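Local coordinates for beta-galactosidase (Marinomonas sp. ef1, PDB 6Y2K), which probably hydrolyses terminal beta-galactose residues from beta-galactosides as a hexameric, cold-active family GH42 glycosidase, at residues 169-172 with 173-177. Residues are numbered along the deposited sequence; the frame is centred on the assembly and turned at random.
Sequences GTVE and ALNKA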
loop_
_atom_site.group_PDB
_atom_site.type_symbol
_atom_site.label_atom_id
_atom_site.label_comp_id
_atom_site.label_asym_id
_atom_site.label_seq_id
_atom_site.Cartn_x
_atom_site.Cartn_y
_atom_site.Cartn_z
ATOM N N GLY A 169 -7.861 -32.407 51.645
ATOM C CA GLY A 169 -7.825 -33.391 52.734
ATOM C C GLY A 169 -6.842 -34.531 52.505
ATOM O O GLY A 169 -5.935 -34.740 53.311
ATOM N N THR A 170 -7.043 -35.284 51.422
ATOM C CA THR A 170 -6.165 -36.375 51.033
ATOM C C THR A 170 -5.568 -36.111 49.653
ATOM O O THR A 170 -6.187 -35.440 48.809
ATOM C CB THR A 170 -6.931 -37.708 50.981
ATOM O OG1 THR A 170 -7.909 -37.666 49.941
ATOM C CG2 THR A 170 -7.630 -37.993 52.313
ATOM N N VAL A 171 -4.368 -36.637 49.419
ATOM C CA VAL A 171 -3.763 -36.560 48.086
ATOM C C VAL A 171 -4.575 -37.338 47.029
ATOM O O VAL A 171 -4.566 -36.985 45.846
ATOM C CB VAL A 171 -2.288 -37.013 48.107
ATOM C CG1 VAL A 171 -2.171 -38.524 48.302
ATOM C CG2 VAL A 171 -1.570 -36.545 46.845
ATOM N N GLU A 172 -5.295 -38.371 47.464
ATOM C CA GLU A 172 -6.173 -39.145 46.584
ATOM C C GLU A 172 -7.238 -38.231 45.965
ATOM O O GLU A 172 -7.486 -38.279 44.749
ATOM C CB GLU A 172 -6.844 -40.310 47.348
ATOM C CG GLU A 172 -5.935 -41.508 47.673
ATOM C CD GLU A 172 -4.826 -41.249 48.719
ATOM O OE1 GLU A 172 -5.040 -40.469 49.687
ATOM O OE2 GLU A 172 -3.719 -41.834 48.555
ATOM N N ALA A 173 -7.842 -37.387 46.801
ATOM C CA ALA A 173 -8.835 -36.417 46.347
ATOM C C ALA A 173 -8.247 -35.387 45.384
ATOM O O ALA A 173 -8.899 -35.012 44.404
ATOM C CB ALA A 173 -9.490 -35.713 47.532
ATOM N N LEU A 174 -7.021 -34.940 45.660
ATOM C CA LEU A 174 -6.317 -34.026 44.763
ATOM C C LEU A 174 -6.044 -34.688 43.403
ATOM O O LEU A 174 -6.268 -34.055 42.356
ATOM C CB LEU A 174 -5.016 -33.535 45.409
ATOM C CG LEU A 174 -4.101 -32.587 44.607
ATOM C CD1 LEU A 174 -3.273 -31.716 45.549
ATOM C CD2 LEU A 174 -3.213 -33.356 43.620
ATOM N N ASN A 175 -5.568 -35.939 43.413
ATOM C CA ASN A 175 -5.262 -36.660 42.166
ATOM C C ASN A 175 -6.507 -36.822 41.296
ATOM O O ASN A 175 -6.428 -36.714 40.067
ATOM C CB ASN A 175 -4.632 -38.040 42.428
ATOM C CG ASN A 175 -3.188 -37.958 42.903
ATOM O OD1 ASN A 175 -2.404 -37.088 42.471
ATOM N ND2 ASN A 175 -2.809 -38.898 43.774
ATOM N N LYS A 176 -7.655 -37.048 41.939
ATOM C CA LYS A 176 -8.917 -37.159 41.226
ATOM C C LYS A 176 -9.362 -35.816 40.638
ATOM O O LYS A 176 -9.776 -35.751 39.475
ATOM C CB LYS A 176 -10.011 -37.716 42.140
ATOM C CG LYS A 176 -11.236 -38.200 41.374
ATOM C CD LYS A 176 -12.410 -38.512 42.297
ATOM C CE LYS A 176 -13.684 -38.723 41.492
ATOM N NZ LYS A 176 -14.820 -39.098 42.378
ATOM N N ALA A 177 -9.283 -34.763 41.450
ATOM C CA ALA A 177 -9.629 -33.404 41.017
ATOM C C ALA A 177 -8.749 -32.863 39.872
ATOM O O ALA A 177 -9.257 -32.194 38.975
ATOM C CB ALA A 177 -9.596 -32.454 42.209
#
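T170 N-caps the short helix 171-178 through A173, a local contact in the region that links strands 134-138 and 238-244 of the TIM barrel. Just before it, G169 leaves helix 154-168 with a positive phi of 81°, and the chain turns into the new helix. The cap bond runs from A173 N to T170 OG1 at 3.2 Å and is fairly straight, 158° at the hydrogen. OG1 sits between T170's own N and carbonyl carbon, which turns it to face A173 N and puts it 3.5 Å from A173 CB. Regular i to i+4 bonds follow: L174 N to T170 O at 3.3 Å, N175 N to V171 O at 2.8 Å, and K176 N to E172 O at 3.1 Å. One turn on, the N175 amide, its CG anti to the carbonyl carbon (chi1 -73°), leans on the V171 carbonyl without bonding it, ND2 3.3 Å from V171 O at a poor angle, and only grazes V171 CG2. That amide is spoken for elsewhere: ND2 donates to Y187 O and OD1 accepts from N180 ND2. An alanine here is likely to leave Y187 O and N180 ND2 without these mates and the link to that loop weaker. L174 meanwhile packs on L164 and Y168 of helix 154-168. The chemistry therefore splits: the T170 hydroxyl takes up the N-H of A173 at the start of the helix, while an amide fastens the helix to the chain beyond.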